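PDB 3SQZ: putative hydroxymethylglutaryl-CoA synthase, which probably catalyses the formation of hydroxymethylglutaryl-CoA from acetyl-CoA and acetoacetyl-CoA, as a thiolase-fold acyltransferase that binds coenzyme A. Local coordinates for residues A[200-205]-A[360-365]; A[263-268]-A[321-326]; A[385-390]-A[397-402]. All coordinates share one frame; numbering follows the deposited sequence. Where two conformers were deposited one is given.

Contact 1 (A[200-205]-A[360-365]); sequences PRILIL and EQLQTN
A turn at chi2 (-47°) swings the amide of Gln361 toward Arg201, whose own chain kinks at chi3 (-68°), and the amide comes to lie over one face of the guanidinium. The site belongs to the thiolase fold, at the beginning of strand 203-213 in the large mixed sheet. Here Ile202 and Leu203 both face Ile39 of the adjacent strand 37-45, a classic beta bulge. Segment 360-365 follows strand 346-354, the other neighbour of strand 203-213, and brings the end of a short 3-10 turn up to the bulge.

Although the two side chains cross at nearly a right angle, their guanidinium and amide planes are only 32° apart. Gln361 OE1 sits 3.6 Å from Arg201 CD and hangs over the guanidinium instead of meeting its N-H groups head on, so the pair packs without a hydrogen bond. The polar partner of Arg201 lies elsewhere: NH2 forms a salt bridge with Asp40, which probably steadies the flat group on which the amide rests.

Glutamine suits this place because its stem is apolar and its end polar. Gln361 CG is 3.8 Å from Arg201 CB, while Gln361 CB lies 3.8 Å from Ile202 CD1. Ile202, buried, offers an extended CG1-CD1 branch to that stem. The same CD1 makes a looser contact with Leu362, at 4.4 Å from its CD2. Both aliphatic side chains also touch Leu324 of helix 315-326, so the apolar half of the contact faces that helix, while Arg201 lies exposed at the other end. There, Gln361 NE2 stands over the centre of the guanidinium of Arg201, 4.0 Å above its plane.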
ATOM      1  N   PRO A 200      15.213  14.731   2.631  1.00 12.30           N
ATOM      2  CA  PRO A 200      13.771  14.497   2.724  1.00 11.92           C
ATOM      3  C   PRO A 200      13.171  15.109   3.983  1.00 11.79           C
ATOM      4  O   PRO A 200      13.828  15.204   5.025  1.00 12.44           O
ATOM      5  CB  PRO A 200      13.684  12.978   2.814  1.00 12.51           C
ATOM      6  CG  PRO A 200      14.949  12.592   3.485  1.00 12.67           C
ATOM      7  CD  PRO A 200      15.984  13.505   2.908  1.00 12.92           C
ATOM      8  N   ARG A 201      11.897  15.470   3.898  1.00 10.82           N
ATOM      9  CA  ARG A 201      11.218  16.112   5.014  1.00 11.01           C
ATOM     10  C   ARG A 201      10.496  15.158   5.962  1.00 10.23           C
ATOM     11  O   ARG A 201      10.050  15.595   7.018  1.00 11.52           O
ATOM     12  CB  ARG A 201      10.286  17.211   4.504  1.00 11.73           C
ATOM     13  CG  ARG A 201      11.056  18.438   4.057  1.00 12.65           C
ATOM     14  CD  ARG A 201      10.198  19.465   3.367  1.00 13.54           C
ATOM     15  NE  ARG A 201       9.730  18.971   2.079  1.00 14.07           N
ATOM     16  CZ  ARG A 201       8.963  19.666   1.250  1.00 15.13           C
ATOM     17  NH1 ARG A 201       8.562  20.891   1.576  1.00 16.23           N
ATOM     18  NH2 ARG A 201       8.594  19.131   0.097  1.00 16.01           N
ATOM     19  N   ILE A 202      10.393  13.877   5.612  1.00 10.18           N
ATOM     20  CA  ILE A 202       9.719  12.923   6.491  1.00  9.90           C
ATOM     21  C   ILE A 202      10.649  11.855   7.061  1.00  9.85           C
ATOM     22  O   ILE A 202      10.841  11.794   8.278  1.00 10.51           O
ATOM     23  CB  ILE A 202       8.492  12.252   5.831  1.00 10.30           C
ATOM     24  CG1 ILE A 202       7.467  13.309   5.412  1.00 10.26           C
ATOM     25  CG2 ILE A 202       7.868  11.229   6.782  1.00 10.99           C
ATOM     26  CD1 ILE A 202       6.283  12.739   4.650  1.00 11.44           C
ATOM     27  N   LEU A 203      11.233  11.022   6.196  1.00 10.13           N
ATOM     28  CA  LEU A 203      11.949   9.845   6.667  1.00 10.51           C
ATOM     29  C   LEU A 203      13.239   9.642   5.888  1.00 10.42           C
ATOM     30  O   LEU A 203      13.213   9.411   4.676  1.00 11.51           O
ATOM     31  CB  LEU A 203      11.076   8.588   6.542  1.00 11.15           C
ATOM     32  CG  LEU A 203      11.554   7.343   7.296  1.00 11.70           C
ATOM     33  CD1 LEU A 203      11.306   7.485   8.795  1.00 12.01           C
ATOM     34  CD2 LEU A 203      10.895   6.074   6.752  1.00 13.00           C
ATOM     35  N   ILE A 204      14.363   9.698   6.589  1.00 10.75           N
ATOM     36  CA  ILE A 204      15.643   9.337   5.997  1.00 11.93           C
ATOM     37  C   ILE A 204      15.727   7.822   5.911  1.00 11.88           C
ATOM     38  O   ILE A 204      15.493   7.126   6.903  1.00 13.05           O
ATOM     39  CB  ILE A 204      16.798   9.846   6.870  1.00 13.42           C
ATOM     40  CG1 ILE A 204      16.765  11.374   6.945  1.00 14.90           C
ATOM     41  CG2 ILE A 204      18.138   9.373   6.326  1.00 14.36           C
ATOM     42  CD1 ILE A 204      17.479  11.944   8.149  1.00 17.24           C
ATOM     43  N   LEU A 205      16.054   7.306   4.729  1.00 12.14           N
ATOM     44  CA  LEU A 205      16.177   5.866   4.535  1.00 13.05           C
ATOM     45  C   LEU A 205      17.620   5.434   4.730  1.00 14.43           C
ATOM     46  O   LEU A 205      18.549   6.111   4.290  1.00 16.45           O
ATOM     47  CB  LEU A 205      15.707   5.473   3.137  1.00 13.40           C
ATOM     48  CG  LEU A 205      14.219   5.677   2.862  1.00 13.99           C
ATOM     49  CD1 LEU A 205      13.910   5.449   1.391  1.00 14.91           C
ATOM     50  CD2 LEU A 205      13.392   4.757   3.737  1.00 15.21           C
ATOM     51  N   GLU A 360       4.633  18.556   9.309  1.00 12.31           N
ATOM     52  CA  GLU A 360       4.238  19.585   8.343  1.00 13.52           C
ATOM     53  C   GLU A 360       3.855  18.999   6.991  1.00 11.82           C
ATOM     54  O   GLU A 360       3.207  19.670   6.188  1.00 13.08           O
ATOM     55  CB  GLU A 360       5.373  20.599   8.140  1.00 16.45           C
ATOM     56  CG  GLU A 360       5.811  21.328   9.400  1.00 19.40           C
ATOM     57  CD  GLU A 360       7.080  22.153   9.203  1.00 23.73           C
ATOM     58  OE1 GLU A 360       7.716  22.049   8.131  1.00 25.56           O
ATOM     59  OE2 GLU A 360       7.443  22.909  10.127  1.00 26.33           O
ATOM     60  N   GLN A 361       4.289  17.772   6.723  1.00 10.84           N
ATOM     61  CA  GLN A 361       4.013  17.138   5.439  1.00 11.19           C
ATOM     62  C   GLN A 361       2.798  16.225   5.497  1.00 11.62           C
ATOM     63  O   GLN A 361       2.423  15.638   4.488  1.00 13.57           O
ATOM     64  CB  GLN A 361       5.232  16.343   4.955  1.00 12.10           C
ATOM     65  CG  GLN A 361       6.499  17.158   4.781  1.00 13.89           C
ATOM     66  CD  GLN A 361       6.274  18.457   4.028  1.00 15.28           C
ATOM     67  OE1 GLN A 361       6.754  19.510   4.450  1.00 18.15           O
ATOM     68  NE2 GLN A 361       5.541  18.397   2.921  1.00 15.61           N
ATOM     69  N   LEU A 362       2.181  16.111   6.671  1.00 10.88           N
ATOM     70  CA  LEU A 362       1.104  15.143   6.883  1.00 11.08           C
ATOM     71  C   LEU A 362      -0.263  15.807   6.813  1.00 10.58           C
ATOM     72  O   LEU A 362      -0.374  17.027   6.679  1.00 12.64           O
ATOM     73  CB  LEU A 362       1.273  14.455   8.243  1.00 12.15           C
ATOM     74  CG  LEU A 362       2.618  13.786   8.531  1.00 12.16           C
ATOM     75  CD1 LEU A 362       2.651  13.206   9.942  1.00 12.88           C
ATOM     76  CD2 LEU A 362       2.913  12.721   7.485  1.00 12.96           C
ATOM     77  N   GLN A 363      -1.307  14.991   6.898  1.00 10.37           N
ATOM     78  CA  GLN A 363      -2.678  15.488   6.986  1.00 11.17           C
ATOM     79  C   GLN A 363      -3.286  15.068   8.308  1.00 11.41           C
ATOM     80  O   GLN A 363      -2.931  14.019   8.850  1.00 12.85           O
ATOM     81  CB  GLN A 363      -3.523  14.974   5.818  1.00 12.12           C
ATOM     82  CG  GLN A 363      -3.058  15.491   4.463  1.00 13.89           C
ATOM     83  CD  GLN A 363      -3.887  14.969   3.304  1.00 16.13           C
ATOM     84  OE1 GLN A 363      -4.886  14.288   3.501  1.00 18.23           O
ATOM     85  NE2 GLN A 363      -3.462  15.279   2.084  1.00 17.79           N
ATOM     86  N   THR A 364      -4.197  15.884   8.823  1.00 10.69           N
ATOM     87  CA  THR A 364      -4.841  15.608  10.103  1.00 11.02           C
ATOM     88  C   THR A 364      -6.268  15.097   9.978  1.00 10.73           C
ATOM     89  O   THR A 364      -6.821  14.591  10.950  1.00 11.64           O
ATOM     90  CB  THR A 364      -4.869  16.852  11.003  1.00 12.03           C
ATOM     91  OG1 THR A 364      -5.480  17.929  10.284  1.00 11.82           O
ATOM     92  CG2 THR A 364      -3.464  17.232  11.436  1.00 12.87           C
ATOM     93  N   ASN A 365      -6.879  15.245   8.805  1.00 10.94           N
ATOM     94  CA  ASN A 365      -8.292  14.897   8.646  1.00 11.33           C
ATOM     95  C   ASN A 365      -8.521  13.688   7.744  1.00 10.79           C
ATOM     96  O   ASN A 365      -9.579  13.563   7.126  1.00 11.39           O
ATOM     97  CB  ASN A 365      -9.096  16.097   8.135  1.00 13.07           C
ATOM     98  CG  ASN A 365      -8.688  16.523   6.747  1.00 14.77           C
ATOM     99  OD1 ASN A 365      -7.612  16.165   6.263  1.00 14.87           O
ATOM    100  ND2 ASN A 365      -9.543  17.302   6.096  1.00 17.06           N
TER

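Contact 2 (A[263-268]-A[321-326]); sequences AFCFHL and LSLLEN
Leu323 aims one methyl, CD2, at a notch formed by two side chains of strand 263-266. Its CG is anti to the backbone N (chi1 170°), which carries the branched end from helix 315-326 to the strand. CD2 is 3.6 Å from Ala263 CB, and the same methyl is 3.6 Å from Cys265 SG. The second methyl is less engaged, with Leu323 CD1 lying 4.1 Å from Ala263 CB.

Alternation along the strand explains the pattern. Ala263 and Cys265 direct their CB atoms toward the helix, while Phe264 between them points away and meets Trp247 edge-to-face. Strand 263-266 is the outermost strand at this end of the mixed sheet of the thiolase fold and runs parallel to strand 335-342, whose Ile336 also touches Leu323 and Cys265. Small residues suit the strand here, since they allow the leucine to come close. Just beyond the strand comes His267, the predicted proton donor or acceptor, which takes no part in this packing.

Near its end the helix is tied by Asn326, whose ND2 donates to Ser322 O at 2.9 Å, on a lone pair in the carbonyl plane. Across the contact itself no hydrogen bond forms: the thiol sulfur behaves as an apolar surface, and where Leu323 meets Ala263 and Cys265 the joining is by buried van der Waals packing.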
ATOM      1  N   ALA A 263       9.163   2.482  16.761  1.00 10.98           N
ATOM      2  CA  ALA A 263       7.977   1.880  16.162  1.00 11.30           C
ATOM      3  C   ALA A 263       8.408   0.814  15.170  1.00 10.90           C
ATOM      4  O   ALA A 263       9.488   0.907  14.560  1.00 11.63           O
ATOM      5  CB  ALA A 263       7.135   2.930  15.459  1.00 11.55           C
ATOM      6  N   PHE A 264       7.551  -0.186  15.003  1.00 11.55           N
ATOM      7  CA  PHE A 264       7.738  -1.226  13.995  1.00 12.67           C
ATOM      8  C   PHE A 264       6.492  -1.251  13.117  1.00 12.91           C
ATOM      9  O   PHE A 264       5.375  -1.307  13.639  1.00 15.87           O
ATOM     10  CB  PHE A 264       7.949  -2.590  14.673  1.00 15.64           C
ATOM     11  CG  PHE A 264       8.948  -3.491  13.965  1.00 18.53           C
ATOM     12  CD1 PHE A 264       8.715  -3.925  12.670  1.00 19.29           C
ATOM     13  CD2 PHE A 264      10.109  -3.922  14.604  1.00 19.96           C
ATOM     14  CE1 PHE A 264       9.627  -4.747  12.011  1.00 19.74           C
ATOM     15  CE2 PHE A 264      11.024  -4.752  13.957  1.00 20.97           C
ATOM     16  CZ  PHE A 264      10.781  -5.173  12.658  1.00 19.55           C
ATOM     17  N   CYS A 265       6.674  -1.182  11.798  1.00 11.34           N
ATOM     18  CA  CYS A 265       5.567  -1.235  10.836  1.00 11.43           C
ATOM     19  C   CYS A 265       5.600  -2.553  10.082  1.00 10.25           C
ATOM     20  O   CYS A 265       6.670  -3.045   9.728  1.00 11.42           O
ATOM     21  CB  CYS A 265       5.664  -0.095   9.830  1.00 13.10           C
ATOM     22  SG  CYS A 265       5.400   1.532  10.541  1.00 15.72           S
ATOM     23  N   PHE A 266       4.414  -3.092   9.822  1.00  9.80           N
ATOM     24  CA  PHE A 266       4.259  -4.382   9.170  1.00  9.81           C
ATOM     25  C   PHE A 266       3.375  -4.287   7.951  1.00 10.28           C
ATOM     26  O   PHE A 266       2.501  -3.438   7.860  1.00 11.19           O
ATOM     27  CB  PHE A 266       3.627  -5.383  10.137  1.00 11.21           C
ATOM     28  CG  PHE A 266       4.400  -5.544  11.404  1.00 11.39           C
ATOM     29  CD1 PHE A 266       5.355  -6.538  11.530  1.00 12.71           C
ATOM     30  CD2 PHE A 266       4.207  -4.669  12.461  1.00 12.05           C
ATOM     31  CE1 PHE A 266       6.090  -6.666  12.695  1.00 13.61           C
ATOM     32  CE2 PHE A 266       4.944  -4.788  13.626  1.00 13.39           C
ATOM     33  CZ  PHE A 266       5.881  -5.793  13.749  1.00 14.04           C
ATOM     34  N   HIS A 267       3.572  -5.187   7.006  1.00 11.03           N
ATOM     35  CA  HIS A 267       2.644  -5.364   5.913  0.58 11.47           C
ATOM     36  C   HIS A 267       1.245  -5.625   6.498  1.00 11.62           C
ATOM     37  O   HIS A 267       1.132  -6.338   7.509  1.00 12.73           O
ATOM     38  CB  HIS A 267       3.120  -6.529   5.046  0.58 12.71           C
ATOM     39  CG  HIS A 267       2.127  -6.946   4.019  0.58 12.23           C
ATOM     40  ND1 HIS A 267       1.506  -6.042   3.186  0.58 12.35           N
ATOM     41  CD2 HIS A 267       1.625  -8.162   3.705  0.58 12.76           C
ATOM     42  CE1 HIS A 267       0.659  -6.686   2.403  0.58 10.94           C
ATOM     43  NE2 HIS A 267       0.715  -7.972   2.695  0.58 12.23           N
ATOM     44  N   LEU A 268       0.204  -5.083   5.867  1.00 11.45           N
ATOM     45  CA  LEU A 268      -1.139  -5.022   6.457  1.00 13.38           C
ATOM     46  C   LEU A 268      -2.257  -5.547   5.549  1.00 12.80           C
ATOM     47  O   LEU A 268      -3.133  -4.799   5.117  1.00 13.47           O
ATOM     48  CB  LEU A 268      -1.449  -3.576   6.881  1.00 14.30           C
ATOM     49  CG  LEU A 268      -1.048  -3.210   8.306  1.00 14.72           C
ATOM     50  CD1 LEU A 268      -1.000  -1.706   8.498  1.00 15.22           C
ATOM     51  CD2 LEU A 268      -2.037  -3.839   9.263  1.00 15.78           C
ATOM     52  N   LEU A 321       2.053   5.657   7.143  1.00  8.64           N
ATOM     53  CA  LEU A 321       1.332   6.924   7.129  1.00  9.08           C
ATOM     54  C   LEU A 321       0.391   7.050   8.332  1.00  8.52           C
ATOM     55  O   LEU A 321       0.349   8.080   9.001  1.00  9.26           O
ATOM     56  CB  LEU A 321       0.562   7.046   5.821  1.00  9.58           C
ATOM     57  CG  LEU A 321      -0.171   8.361   5.586  1.00  9.67           C
ATOM     58  CD1 LEU A 321       0.785   9.554   5.571  1.00 10.78           C
ATOM     59  CD2 LEU A 321      -0.964   8.260   4.290  1.00 10.27           C
ATOM     60  N   SER A 322      -0.345   5.981   8.612  1.00  8.82           N
ATOM     61  CA  SER A 322      -1.240   5.934   9.753  1.00  9.13           C
ATOM     62  C   SER A 322      -0.466   6.162  11.061  1.00  9.25           C
ATOM     63  O   SER A 322      -0.895   6.927  11.928  1.00  9.98           O
ATOM     64  CB  SER A 322      -1.946   4.581   9.758  1.00  9.33           C
ATOM     65  OG  SER A 322      -3.002   4.536  10.700  1.00  9.90           O
ATOM     66  N   LEU A 323       0.677   5.499  11.192  1.00  9.24           N
ATOM     67  CA  LEU A 323       1.550   5.692  12.341  1.00  9.82           C
ATOM     68  C   LEU A 323       1.952   7.154  12.497  1.00  9.06           C
ATOM     69  O   LEU A 323       1.830   7.735  13.574  1.00  9.83           O
ATOM     70  CB  LEU A 323       2.802   4.837  12.172  1.00  9.92           C
ATOM     71  CG  LEU A 323       3.926   5.114  13.172  1.00 10.05           C
ATOM     72  CD1 LEU A 323       3.516   4.740  14.610  1.00 11.32           C
ATOM     73  CD2 LEU A 323       5.197   4.386  12.754  1.00 10.99           C
ATOM     74  N   LEU A 324       2.449   7.761  11.425  1.00  9.35           N
ATOM     75  CA  LEU A 324       2.977   9.112  11.532  1.00  9.95           C
ATOM     76  C   LEU A 324       1.892  10.126  11.851  1.00  9.75           C
ATOM     77  O   LEU A 324       2.143  11.106  12.556  1.00 10.45           O
ATOM     78  CB  LEU A 324       3.701   9.515  10.249  1.00 10.29           C
ATOM     79  CG  LEU A 324       4.905   8.649   9.882  1.00 11.32           C
ATOM     80  CD1 LEU A 324       5.664   9.297   8.737  1.00 12.93           C
ATOM     81  CD2 LEU A 324       5.818   8.416  11.084  1.00 12.33           C
ATOM     82  N   GLU A 325       0.690   9.888  11.336  1.00  9.61           N
ATOM     83  CA  GLU A 325      -0.432  10.799  11.526  1.00 10.26           C
ATOM     84  C   GLU A 325      -1.196  10.573  12.834  1.00 10.71           C
ATOM     85  O   GLU A 325      -2.002  11.409  13.232  1.00 12.48           O
ATOM     86  CB  GLU A 325      -1.373  10.751  10.312  1.00 10.46           C
ATOM     87  CG  GLU A 325      -0.734  11.418   9.108  1.00 10.40           C
ATOM     88  CD  GLU A 325      -1.555  11.413   7.826  1.00 10.01           C
ATOM     89  OE1 GLU A 325      -2.580  10.697   7.727  1.00 11.02           O
ATOM     90  OE2 GLU A 325      -1.152  12.148   6.896  1.00 10.09           O
ATOM     91  N   ASN A 326      -0.933   9.463  13.514  1.00 11.08           N
ATOM     92  CA  ASN A 326      -1.705   9.116  14.704  1.00 11.82           C
ATOM     93  C   ASN A 326      -0.919   8.835  15.975  1.00 12.17           C
ATOM     94  O   ASN A 326      -1.487   8.862  17.062  1.00 13.76           O
ATOM     95  CB  ASN A 326      -2.683   7.985  14.397  1.00 12.21           C
ATOM     96  CG  ASN A 326      -3.726   8.412  13.397  1.00 13.22           C
ATOM     97  OD1 ASN A 326      -4.708   9.062  13.751  1.00 13.86           O
ATOM     98  ND2 ASN A 326      -3.499   8.092  12.132  1.00 14.32           N
TER

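Contact 3 (A[385-390]-A[397-402]); sequences FFEEAQ and ASFKEY
The methyl group of Ala389 abuts the edge of the Phe399 ring, in the ring plane, with Ala389 CB 3.9 Å from Phe399 CE1. It does so where residues 387-390 and 397-402 run nearly antiparallel, 151° apart, beside a three-stranded antiparallel sheet. The short, weakly bonded strand 397-398 is an outer strand of that sheet, and segment 385-390 passes along its outer side without joining it by direct backbone bonds.

Water takes the place of those bonds. One molecule accepts from Gln390 N and donates to Ser398 O; another donates to Gln390 O and accepts from Ser398 N. Both backbone groups of each residue are thus answered through solvent, with no direct backbone bond linking Gln390 and Ser398. Small side chains suit the close end: Ala397 CB rests 3.5 Å from Gln390 O, and Ala389 CB lies 4.2 Å from Ala397 CB. Ile412 of the central strand 407-413 touches Ala389, Ala397 and Phe399, giving these apolar groups a common floor.

Farther along, the contact turns polar. Glu387 is fully extended, with CG anti to the backbone N (chi1 -176°), and its length lets it meet Tyr402, which approaches from the opposite direction. Tyr402 OH donates a weak hydrogen bond to Glu387 OE1 at 2.7 Å, the carboxylate and ring planes standing 65° apart. The two carboxylate oxygens divide their work, one taking the phenol and the other reaching the backbone through water. This further water donates to Glu387 OE2 at 2.7 Å, and accepts from Lys400 N at 2.8 Å.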
ATOM      1  N   PHE A 385     -18.061  -4.019  -7.695  1.00 11.79           N
ATOM      2  CA  PHE A 385     -16.671  -4.431  -7.525  1.00 11.84           C
ATOM      3  C   PHE A 385     -16.255  -5.468  -8.560  1.00 12.64           C
ATOM      4  O   PHE A 385     -15.098  -5.497  -8.976  1.00 13.60           O
ATOM      5  CB  PHE A 385     -16.455  -4.983  -6.116  1.00 11.64           C
ATOM      6  CG  PHE A 385     -15.014  -4.976  -5.644  1.00 10.58           C
ATOM      7  CD1 PHE A 385     -14.189  -3.869  -5.841  1.00 10.62           C
ATOM      8  CD2 PHE A 385     -14.505  -6.061  -4.942  1.00 11.43           C
ATOM      9  CE1 PHE A 385     -12.885  -3.859  -5.353  1.00 11.10           C
ATOM     10  CE2 PHE A 385     -13.214  -6.044  -4.456  1.00 11.88           C
ATOM     11  CZ  PHE A 385     -12.403  -4.946  -4.668  1.00 11.79           C
ATOM     12  N   PHE A 386     -17.197  -6.308  -8.981  1.00 13.09           N
ATOM     13  CA  PHE A 386     -16.875  -7.420  -9.868  1.00 13.56           C
ATOM     14  C   PHE A 386     -17.268  -7.178 -11.317  1.00 13.78           C
ATOM     15  O   PHE A 386     -17.147  -8.066 -12.160  1.00 15.28           O
ATOM     16  CB  PHE A 386     -17.439  -8.731  -9.317  1.00 13.96           C
ATOM     17  CG  PHE A 386     -16.875  -9.081  -7.976  1.00 13.17           C
ATOM     18  CD1 PHE A 386     -17.597  -8.826  -6.819  1.00 13.39           C
ATOM     19  CD2 PHE A 386     -15.593  -9.597  -7.863  1.00 14.34           C
ATOM     20  CE1 PHE A 386     -17.063  -9.118  -5.571  1.00 14.17           C
ATOM     21  CE2 PHE A 386     -15.060  -9.887  -6.620  1.00 14.72           C
ATOM     22  CZ  PHE A 386     -15.795  -9.644  -5.473  1.00 13.86           C
ATOM     23  N   GLU A 387     -17.704  -5.961 -11.615  1.00 13.55           N
ATOM     24  CA  GLU A 387     -17.983  -5.598 -12.997  1.00 14.51           C
ATOM     25  C   GLU A 387     -16.731  -5.794 -13.852  1.00 14.76           C
ATOM     26  O   GLU A 387     -15.620  -5.495 -13.412  1.00 15.37           O
ATOM     27  CB  GLU A 387     -18.449  -4.142 -13.076  1.00 14.77           C
ATOM     28  CG  GLU A 387     -18.849  -3.736 -14.480  1.00 14.93           C
ATOM     29  CD  GLU A 387     -19.340  -2.312 -14.591  1.00 15.68           C
ATOM     30  OE1 GLU A 387     -19.630  -1.679 -13.551  1.00 15.35           O
ATOM     31  OE2 GLU A 387     -19.436  -1.822 -15.737  1.00 17.99           O
ATOM     32  N   GLU A 388     -16.914  -6.315 -15.062  1.00 15.91           N
ATOM     33  CA  GLU A 388     -15.824  -6.430 -16.025  1.00 16.83           C
ATOM     34  C   GLU A 388     -16.219  -5.710 -17.309  1.00 16.15           C
ATOM     35  O   GLU A 388     -17.407  -5.549 -17.596  1.00 16.55           O
ATOM     36  CB  GLU A 388     -15.467  -7.900 -16.287  1.00 19.16           C
ATOM     37  CG  GLU A 388     -14.942  -8.611 -15.038  1.00 22.36           C
ATOM     38  CD  GLU A 388     -14.417 -10.014 -15.300  1.00 26.10           C
ATOM     39  OE1 GLU A 388     -14.903 -10.959 -14.641  1.00 28.22           O
ATOM     40  OE2 GLU A 388     -13.502 -10.170 -16.137  1.00 28.21           O
ATOM     41  N   ALA A 389     -15.225  -5.253 -18.063  1.00 16.24           N
ATOM     42  CA  ALA A 389     -15.490  -4.529 -19.299  1.00 16.97           C
ATOM     43  C   ALA A 389     -16.172  -5.424 -20.320  1.00 18.21           C
ATOM     44  O   ALA A 389     -15.804  -6.586 -20.488  1.00 19.75           O
ATOM     45  CB  ALA A 389     -14.201  -3.960 -19.870  1.00 17.22           C
ATOM     46  N   GLN A 390     -17.176  -4.876 -20.993  1.00 18.54           N
ATOM     47  CA  GLN A 390     -17.867  -5.601 -22.049  1.00 20.08           C
ATOM     48  C   GLN A 390     -17.416  -5.066 -23.406  1.00 19.64           C
ATOM     49  O   GLN A 390     -17.882  -4.023 -23.863  1.00 20.32           O
ATOM     50  CB  GLN A 390     -19.381  -5.465 -21.880  1.00 22.40           C
ATOM     51  CG  GLN A 390     -19.886  -5.873 -20.501  1.00 25.17           C
ATOM     52  CD  GLN A 390     -19.496  -7.295 -20.131  1.00 27.85           C
ATOM     53  OE1 GLN A 390     -18.911  -7.535 -19.072  1.00 29.78           O
ATOM     54  NE2 GLN A 390     -19.827  -8.246 -21.001  1.00 28.98           N
ATOM     55  N   ALA A 397     -15.378  -0.513 -25.280  1.00 15.22           N
ATOM     56  CA  ALA A 397     -16.231  -0.693 -24.110  1.00 15.63           C
ATOM     57  C   ALA A 397     -16.579   0.657 -23.515  1.00 15.37           C
ATOM     58  O   ALA A 397     -15.740   1.563 -23.465  1.00 15.26           O
ATOM     59  CB  ALA A 397     -15.541  -1.556 -23.064  1.00 16.43           C
ATOM     60  N   SER A 398     -17.822   0.772 -23.062  1.00 16.19           N
ATOM     61  CA  SER A 398     -18.280   1.964 -22.361  0.54 17.34           C
ATOM     62  C   SER A 398     -18.621   1.625 -20.917  1.00 17.21           C
ATOM     63  O   SER A 398     -18.896   0.466 -20.590  1.00 17.51           O
ATOM     64  CB  SER A 398     -19.505   2.553 -23.055  0.54 19.01           C
ATOM     65  OG  SER A 398     -20.565   1.614 -23.069  0.54 20.16           O
ATOM     66  N   PHE A 399     -18.601   2.642 -20.058  1.00 16.72           N
ATOM     67  CA  PHE A 399     -18.865   2.458 -18.640  1.00 17.76           C
ATOM     68  C   PHE A 399     -19.845   3.494 -18.133  1.00 19.00           C
ATOM     69  O   PHE A 399     -19.867   4.627 -18.606  1.00 19.57           O
ATOM     70  CB  PHE A 399     -17.571   2.582 -17.831  1.00 17.19           C
ATOM     71  CG  PHE A 399     -16.468   1.710 -18.338  1.00 15.89           C
ATOM     72  CD1 PHE A 399     -16.579   0.333 -18.268  1.00 15.98           C
ATOM     73  CD2 PHE A 399     -15.321   2.259 -18.898  1.00 16.03           C
ATOM     74  CE1 PHE A 399     -15.570  -0.482 -18.746  1.00 14.86           C
ATOM     75  CE2 PHE A 399     -14.311   1.447 -19.381  1.00 16.21           C
ATOM     76  CZ  PHE A 399     -14.435   0.074 -19.308  1.00 15.25           C
ATOM     77  N   LYS A 400     -20.646   3.101 -17.150  1.00 18.12           N
ATOM     78  CA  LYS A 400     -21.442   4.054 -16.403  1.00 18.53           C
ATOM     79  C   LYS A 400     -20.496   5.002 -15.677  1.00 18.03           C
ATOM     80  O   LYS A 400     -19.338   4.666 -15.419  1.00 17.76           O
ATOM     81  CB  LYS A 400     -22.327   3.324 -15.392  1.00 20.18           C
ATOM     82  N   GLU A 401     -20.984   6.193 -15.352  1.00 18.12           N
ATOM     83  CA  GLU A 401     -20.198   7.109 -14.539  1.00 19.12           C
ATOM     84  C   GLU A 401     -20.346   6.746 -13.066  1.00 17.15           C
ATOM     85  O   GLU A 401     -21.455   6.682 -12.533  1.00 18.86           O
ATOM     86  CB  GLU A 401     -20.602   8.566 -14.768  1.00 22.47           C
ATOM     87  CG  GLU A 401     -19.683   9.554 -14.058  1.00 26.28           C
ATOM     88  CD  GLU A 401     -20.171  10.990 -14.116  1.00 29.74           C
ATOM     89  OE1 GLU A 401     -21.097  11.285 -14.898  1.00 31.43           O
ATOM     90  OE2 GLU A 401     -19.620  11.828 -13.369  1.00 31.45           O
ATOM     91  N   TYR A 402     -19.214   6.502 -12.423  1.00 14.92           N
ATOM     92  CA  TYR A 402     -19.173   6.193 -11.007  1.00 14.04           C
ATOM     93  C   TYR A 402     -18.437   7.314 -10.302  1.00 13.53           C
ATOM     94  O   TYR A 402     -17.800   8.159 -10.941  1.00 14.86           O
ATOM     95  CB  TYR A 402     -18.441   4.868 -10.779  1.00 14.84           C
ATOM     96  CG  TYR A 402     -19.175   3.662 -11.321  1.00 14.17           C
ATOM     97  CD1 TYR A 402     -20.243   3.109 -10.622  1.00 15.55           C
ATOM     98  CD2 TYR A 402     -18.795   3.069 -12.518  1.00 14.78           C
ATOM     99  CE1 TYR A 402     -20.917   2.008 -11.106  1.00 16.51           C
ATOM    100  CE2 TYR A 402     -19.461   1.965 -13.009  1.00 15.94           C
ATOM    101  CZ  TYR A 402     -20.520   1.438 -12.298  1.00 16.70           C
ATOM    102  OH  TYR A 402     -21.188   0.340 -12.782  1.00 18.41           O
TER
HETATM  103  O   HOH W   1     -20.787   0.332 -16.494  1.00 22.58           O
HETATM  104  O   HOH W   2     -18.193  -2.324 -20.302  1.00 18.44           O
HETATM  105  O   HOH W   3     -19.390  -1.698 -23.305  1.00 22.31           O

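How the contacts relate
Contact 2 is wholly buried, contact 1 partly so, and contact 3 lies at the surface. Contacts 1 and 2 reach the same large sheet and touch each other: Gln363 N probably hydrogen-bonds to Glu325 OE2, and helix 315-326 serves both through different residues, Leu324 and Glu325 for contact 1 and Leu323 for contact 2. Contact 3 stands apart, its centre 36 Å from that of contact 1 and 34 Å from that of contact 2, beside the small antiparallel sheet. The chemistry follows depth: methyls and a thiol in the core, an aliphatic patch bordered by an amide laid over a guanidinium at the intermediate site, and water bridges with a weak phenol-carboxylate bond outside.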